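Long-range contacts in putative cell surface protein (Streptococcus pyogenes, PDB 4OFQ), which probably acts as a cell-surface adhesin of the antigen I/II family, represented here by its calcium-binding, beta-sandwich C-terminal region: residues D68-E73 / L153-K158; H78-N83 / E126-V131. All coordinates share one frame; numbering follows the deposited sequence.

Contact 1 of 2, residues D68-E73 / L153-K158. With CA (calcium ion), chain C.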
loop_
_atom_site.group_PDB
_atom_site.type_symbol
_atom_site.label_atom_id
_atom_site.label_comp_id
_atom_site.label_asym_id
_atom_site.label_seq_id
_atom_site.Cartn_x
_atom_site.Cartn_y
_atom_site.Cartn_z
ATOM N N ASP A 68 11.527 9.655 12.926
ATOM C CA ASP A 68 10.967 9.097 11.721
ATOM C C ASP A 68 10.020 10.123 11.150
ATOM O O ASP A 68 8.983 10.415 11.738
ATOM C CB ASP A 68 10.230 7.785 11.966
ATOM C CG ASP A 68 9.737 7.162 10.665
ATOM O OD1 ASP A 68 8.856 7.766 10.021
ATOM O OD2 ASP A 68 10.243 6.086 10.293
ATOM N N ASP A 69 10.398 10.665 9.999
ATOM C CA ASP A 69 9.631 11.679 9.302
ATOM C C ASP A 69 8.856 11.006 8.171
ATOM O O ASP A 69 9.386 10.774 7.075
ATOM C CB ASP A 69 10.589 12.753 8.755
ATOM C CG ASP A 69 9.877 13.883 8.041
ATOM O OD1 ASP A 69 8.664 13.773 7.777
ATOM O OD2 ASP A 69 10.546 14.894 7.721
ATOM N N TYR A 70 7.601 10.683 8.444
ATOM C CA TYR A 70 6.730 10.081 7.439
ATOM C C TYR A 70 5.997 11.195 6.713
ATOM O O TYR A 70 5.776 12.267 7.287
ATOM C CB TYR A 70 5.723 9.130 8.094
ATOM C CG TYR A 70 4.834 9.795 9.142
ATOM C CD1 TYR A 70 5.222 9.857 10.479
ATOM C CD2 TYR A 70 3.609 10.351 8.794
ATOM C CE1 TYR A 70 4.419 10.474 11.438
ATOM C CE2 TYR A 70 2.795 10.961 9.746
ATOM C CZ TYR A 70 3.207 11.012 11.066
ATOM O OH TYR A 70 2.385 11.607 12.007
ATOM N N LYS A 71 5.632 10.959 5.452
ATOM C CA LYS A 71 4.839 11.947 4.713
ATOM C C LYS A 71 3.424 11.980 5.287
ATOM O O LYS A 71 2.632 11.046 5.087
ATOM C CB LYS A 71 4.789 11.596 3.232
ATOM C CG LYS A 71 3.958 12.559 2.407
ATOM C CD LYS A 71 4.187 12.307 0.929
ATOM C CE LYS A 71 3.205 13.090 0.068
ATOM N NZ LYS A 71 3.457 12.802 -1.386
ATOM N N ASP A 72 3.095 13.054 5.989
ATOM C CA ASP A 72 1.861 13.050 6.771
ATOM C C ASP A 72 0.575 13.195 5.944
ATOM O O ASP A 72 -0.514 12.986 6.458
ATOM C CB ASP A 72 1.932 14.039 7.957
ATOM C CG ASP A 72 1.948 15.503 7.530
ATOM O OD1 ASP A 72 1.360 15.860 6.487
ATOM O OD2 ASP A 72 2.543 16.310 8.274
ATOM N N GLU A 73 0.712 13.543 4.668
ATOM C CA GLU A 73 -0.431 13.579 3.748
ATOM C C GLU A 73 -0.806 12.168 3.306
ATOM O O GLU A 73 -1.943 11.900 2.913
ATOM C CB GLU A 73 -0.094 14.416 2.514
ATOM C CG GLU A 73 -1.233 14.537 1.506
ATOM C CD GLU A 73 -0.756 14.868 0.097
ATOM O OE1 GLU A 73 0.402 15.318 -0.058
ATOM O OE2 GLU A 73 -1.542 14.668 -0.858
ATOM N N LEU A 153 8.831 -0.810 12.278
ATOM C CA LEU A 153 7.676 0.077 12.399
ATOM C C LEU A 153 6.669 -0.213 11.296
ATOM O O LEU A 153 7.069 -0.348 10.146
ATOM C CB LEU A 153 8.140 1.527 12.209
ATOM C CG LEU A 153 9.313 1.995 13.073
ATOM C CD1 LEU A 153 9.743 3.434 12.715
ATOM C CD2 LEU A 153 8.923 1.888 14.546
ATOM N N SER A 154 5.381 -0.293 11.624
ATOM C CA SER A 154 4.362 -0.484 10.579
ATOM C C SER A 154 3.359 0.665 10.559
ATOM O O SER A 154 2.808 1.016 11.607
ATOM C CB SER A 154 3.610 -1.808 10.788
ATOM O OG SER A 154 4.500 -2.907 10.662
ATOM N N PHE A 155 3.092 1.215 9.369
ATOM C CA PHE A 155 2.096 2.278 9.197
ATOM C C PHE A 155 1.016 1.848 8.195
ATOM O O PHE A 155 1.289 1.071 7.260
ATOM C CB PHE A 155 2.727 3.545 8.604
ATOM C CG PHE A 155 3.711 4.256 9.505
ATOM C CD1 PHE A 155 3.271 5.158 10.477
ATOM C CD2 PHE A 155 5.077 4.095 9.316
ATOM C CE1 PHE A 155 4.178 5.842 11.269
ATOM C CE2 PHE A 155 5.998 4.781 10.115
ATOM C CZ PHE A 155 5.544 5.659 11.078
ATOM N N LYS A 156 -0.188 2.391 8.367
ATOM C CA LYS A 156 -1.215 2.367 7.314
ATOM C C LYS A 156 -1.285 3.733 6.606
ATOM O O LYS A 156 -0.844 4.749 7.151
ATOM C CB LYS A 156 -2.588 2.088 7.919
ATOM C CG LYS A 156 -2.609 0.951 8.924
ATOM C CD LYS A 156 -2.575 -0.404 8.261
ATOM C CE LYS A 156 -2.651 -1.507 9.322
ATOM N NZ LYS A 156 -2.686 -2.889 8.734
ATOM N N LEU A 157 -1.865 3.750 5.406
ATOM C CA LEU A 157 -2.104 4.996 4.666
ATOM C C LEU A 157 -3.407 5.680 5.119
ATOM O O LEU A 157 -4.326 5.021 5.609
ATOM C CB LEU A 157 -2.211 4.688 3.169
ATOM C CG LEU A 157 -0.995 4.022 2.518
ATOM C CD1 LEU A 157 -1.276 3.665 1.059
ATOM C CD2 LEU A 157 0.203 4.955 2.626
ATOM N N LYS A 158 -3.493 6.997 4.937
ATOM C CA LYS A 158 -4.747 7.712 5.173
ATOM C C LYS A 158 -5.752 7.305 4.105
ATOM O O LYS A 158 -5.402 7.197 2.935
ATOM C CB LYS A 158 -4.528 9.229 5.145
ATOM C CG LYS A 158 -3.688 9.769 6.326
ATOM C CD LYS A 158 -3.614 11.299 6.286
ATOM C CE LYS A 158 -3.105 11.844 7.618
ATOM N NZ LYS A 158 -2.925 13.325 7.661
HETATM CA CA CA C . 6.445 14.413 8.219
HETATM O O HOH W 1 5.064 15.237 6.488
#
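Tyr70 and Phe155 reach toward each other from facing sheets and meet obliquely, ring centroids 5.5 Å apart and planes 39° from one another, with Tyr70 CD1 4.2 Å from Phe155 CE1. Next to this pair Asp68 slides past Phe155 in the opposite direction, its OD1 4.1 Å from Phe155 CZ and oblique to the ring. The Asp68 side chain leaves the backbone toward 153-157, and with CG anti to its own nitrogen (chi1 -176°) OD2 comes to lie 3.6 Å from Leu153 CD1, the two side chains approaching from opposite directions. The polar partner of the buried Asp68 carboxylate is Lys18, outside both segments.

Beyond the strands the contact turns polar. Lys158, extended past CG, carries NZ to the carbonyl O of Asp72 at 2.7 Å, almost in line with the C=O bond (163°). Water 1, a calcium ligand, accepts from Asp72 N, and Asp72 OD2 takes a hydrogen bond from Glu126 N, so the turn is held from several sides. Locally, 68-70 and 153-157 run nearly parallel, axes 11.2 Å apart, where strands 64-70 and 149-157 face each other in the beta sandwich; strand 127-132 contributes Tyr128 and Trp130 to the same interior, and Ile75 of strand 75-76 packs against both Tyr70 and Phe155.

Contact 2 of 2, residues H78-N83 / E126-V131. With CA (calcium ion), chain C.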
loop_
_atom_site.group_PDB
_atom_site.type_symbol
_atom_site.label_atom_id
_atom_site.label_comp_id
_atom_site.label_asym_id
_atom_site.label_seq_id
_atom_site.Cartn_x
_atom_site.Cartn_y
_atom_site.Cartn_z
ATOM N N HIS A 78 -0.988 8.141 13.136
ATOM C CA HIS A 78 -1.664 7.541 14.282
ATOM C C HIS A 78 -1.864 6.033 14.183
ATOM O O HIS A 78 -2.282 5.402 15.147
ATOM C CB HIS A 78 -2.985 8.268 14.498
ATOM C CG HIS A 78 -2.795 9.740 14.662
ATOM N ND1 HIS A 78 -2.377 10.300 15.849
ATOM C CD2 HIS A 78 -2.869 10.755 13.769
ATOM C CE1 HIS A 78 -2.243 11.606 15.690
ATOM N NE2 HIS A 78 -2.537 11.906 14.436
ATOM N N SER A 79 -1.554 5.460 13.026
ATOM C CA SER A 79 -1.705 4.011 12.832
ATOM C C SER A 79 -0.435 3.254 13.197
ATOM O O SER A 79 -0.411 2.018 13.155
ATOM C CB SER A 79 -2.054 3.696 11.369
ATOM O OG SER A 79 -0.952 3.967 10.504
ATOM N N LEU A 80 0.617 3.980 13.571
ATOM C CA LEU A 80 1.906 3.334 13.847
ATOM C C LEU A 80 1.794 2.184 14.832
ATOM O O LEU A 80 1.210 2.327 15.906
ATOM C CB LEU A 80 2.946 4.344 14.366
ATOM C CG LEU A 80 4.274 3.724 14.840
ATOM C CD1 LEU A 80 4.989 2.987 13.679
ATOM C CD2 LEU A 80 5.221 4.768 15.471
ATOM N N VAL A 81 2.364 1.046 14.462
ATOM C CA VAL A 81 2.582 -0.051 15.404
ATOM C C VAL A 81 4.084 -0.257 15.511
ATOM O O VAL A 81 4.753 -0.496 14.496
ATOM C CB VAL A 81 1.929 -1.362 14.921
ATOM C CG1 VAL A 81 2.315 -2.548 15.857
ATOM C CG2 VAL A 81 0.410 -1.204 14.817
ATOM N N VAL A 82 4.627 -0.138 16.721
ATOM C CA VAL A 82 6.058 -0.371 16.901
ATOM C C VAL A 82 6.246 -1.856 17.143
ATOM O O VAL A 82 5.938 -2.357 18.224
ATOM C CB VAL A 82 6.625 0.437 18.076
ATOM C CG1 VAL A 82 8.113 0.166 18.263
ATOM C CG2 VAL A 82 6.408 1.904 17.829
ATOM N N ASN A 83 6.738 -2.569 16.135
ATOM C CA ASN A 83 6.893 -4.014 16.279
ATOM C C ASN A 83 8.036 -4.364 17.235
ATOM O O ASN A 83 7.924 -5.288 18.050
ATOM C CB ASN A 83 7.056 -4.663 14.907
ATOM C CG ASN A 83 5.912 -4.306 13.975
ATOM O OD1 ASN A 83 4.751 -4.534 14.295
ATOM N ND2 ASN A 83 6.232 -3.695 12.844
ATOM N N GLU A 126 4.395 16.386 10.513
ATOM C CA GLU A 126 4.363 15.463 11.643
ATOM C C GLU A 126 5.544 14.508 11.605
ATOM O O GLU A 126 6.019 14.134 10.537
ATOM C CB GLU A 126 3.068 14.646 11.652
ATOM C CG GLU A 126 1.799 15.473 11.575
ATOM C CD GLU A 126 0.550 14.630 11.453
ATOM O OE1 GLU A 126 0.657 13.380 11.307
ATOM O OE2 GLU A 126 -0.549 15.223 11.485
ATOM N N PHE A 127 6.012 14.103 12.779
ATOM C CA PHE A 127 7.038 13.082 12.853
ATOM C C PHE A 127 6.973 12.387 14.207
ATOM O O PHE A 127 6.306 12.869 15.124
ATOM C CB PHE A 127 8.429 13.691 12.593
ATOM C CG PHE A 127 8.821 14.776 13.558
ATOM C CD1 PHE A 127 8.420 16.089 13.345
ATOM C CD2 PHE A 127 9.641 14.494 14.656
ATOM C CE1 PHE A 127 8.813 17.110 14.236
ATOM C CE2 PHE A 127 10.042 15.509 15.546
ATOM C CZ PHE A 127 9.622 16.807 15.328
ATOM N N TYR A 128 7.613 11.226 14.311
ATOM C CA TYR A 128 7.856 10.621 15.609
ATOM C C TYR A 128 9.301 10.842 15.977
ATOM O O TYR A 128 10.179 10.832 15.111
ATOM C CB TYR A 128 7.642 9.120 15.572
ATOM C CG TYR A 128 6.208 8.701 15.684
ATOM C CD1 TYR A 128 5.437 8.508 14.545
ATOM C CD2 TYR A 128 5.623 8.498 16.934
ATOM C CE1 TYR A 128 4.104 8.106 14.648
ATOM C CE2 TYR A 128 4.298 8.100 17.044
ATOM C CZ TYR A 128 3.555 7.910 15.895
ATOM O OH TYR A 128 2.245 7.520 15.985
ATOM N N MET A 129 9.548 11.045 17.266
ATOM C CA MET A 129 10.915 11.074 17.752
ATOM C C MET A 129 11.061 10.138 18.943
ATOM O O MET A 129 10.114 9.960 19.711
ATOM C CB MET A 129 11.394 12.510 18.048
ATOM C CG MET A 129 10.660 13.251 19.152
ATOM S SD MET A 129 11.091 15.017 19.207
ATOM C CE MET A 129 12.881 14.969 19.299
ATOM N N TRP A 130 12.226 9.496 19.051
ATOM C CA TRP A 130 12.549 8.665 20.211
ATOM C C TRP A 130 13.749 9.300 20.914
ATOM O O TRP A 130 14.772 9.592 20.276
ATOM C CB TRP A 130 12.881 7.235 19.777
ATOM C CG TRP A 130 11.698 6.445 19.365
ATOM C CD1 TRP A 130 10.962 5.613 20.151
ATOM C CD2 TRP A 130 11.083 6.422 18.066
ATOM N NE1 TRP A 130 9.939 5.056 19.416
ATOM C CE2 TRP A 130 9.991 5.537 18.136
ATOM C CE3 TRP A 130 11.362 7.053 16.847
ATOM C CZ2 TRP A 130 9.159 5.274 17.037
ATOM C CZ3 TRP A 130 10.529 6.784 15.751
ATOM C CH2 TRP A 130 9.454 5.900 15.860
ATOM N N VAL A 131 13.617 9.557 22.217
ATOM C CA VAL A 131 14.645 10.283 22.963
ATOM C C VAL A 131 15.172 9.398 24.074
ATOM O O VAL A 131 14.393 8.865 24.865
ATOM C CB VAL A 131 14.080 11.583 23.591
ATOM C CG1 VAL A 131 15.178 12.344 24.372
ATOM C CG2 VAL A 131 13.452 12.467 22.510
HETATM CA CA CA C . 6.445 14.413 8.219
HETATM O O HOH W 2 -2.636 14.202 12.771
HETATM O O HOH W 1 5.064 15.237 6.488
#
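Leu80 sets one methyl squarely on the Tyr128 ring: CD2 lies 3.6 Å from the ring centroid, only 11° off the normal, a clear CH-pi contact over the face. The leucine runs past the tyrosine in the opposite direction, and CG anti to the backbone nitrogen (chi1 173°) places CD2 over the ring. The position of the backbone itself brings Leu80 CB to 3.6 Å from Tyr128 OH. That hydroxyl is bonded to Gly77 O, which ties the far end of the ring to the backbone just before the corner at 78-79. His101 of strand 97-102 stacks on the Tyr128 ring as well.

Packing slackens along the strands. Leu80 CD2 is 4.3 Å from Trp130 CZ2, and Val82 CG2 approaches the same CZ2 at 4.4 Å, near the plane of the indole and at its edge. At the other end, beside solvent, direct contact between side chains gives way to water. His78 NE2 lies 2.8 Å from water 2, which sits in the plane of the imidazole and donates to Glu126 OE2 at 2.7 Å.

Across the sandwich, then, the two segments are joined by apolar and CH-pi contacts without a direct hydrogen bond, and water 2 bridges His78 NE2 and Glu126 OE2 at the solvent end. Glu126 gives its backbone O to calcium; OE2 accepts from water 2, and OE1 is close to Tyr70 OH.

How the contacts relate
Contacts 1 and 2 lie about 9 Å apart, centre to centre, and join the same two sheets: strands 64-70 and 127-132 are neighbours in one, 149-157 and 80-87 in the other. Contact 2 falls between the segments of contact 1 in sequence. Tyr70 OH, also hydrogen-bonded to His101 NE2, lies 2.6 Å from Glu126 OE1, a probable hydrogen bond, and Lys156 N is 2.8 Å from Ser79 OG, another probable one. Both contacts supply the calcium site. Asp69 OD1 and Tyr70 O come from 68-73, Glu126 O from 126-131, each 2.4 Å from the metal; Val124 O and water 1 are the other ligands modelled. The ion thus joins two adjacent strand ends.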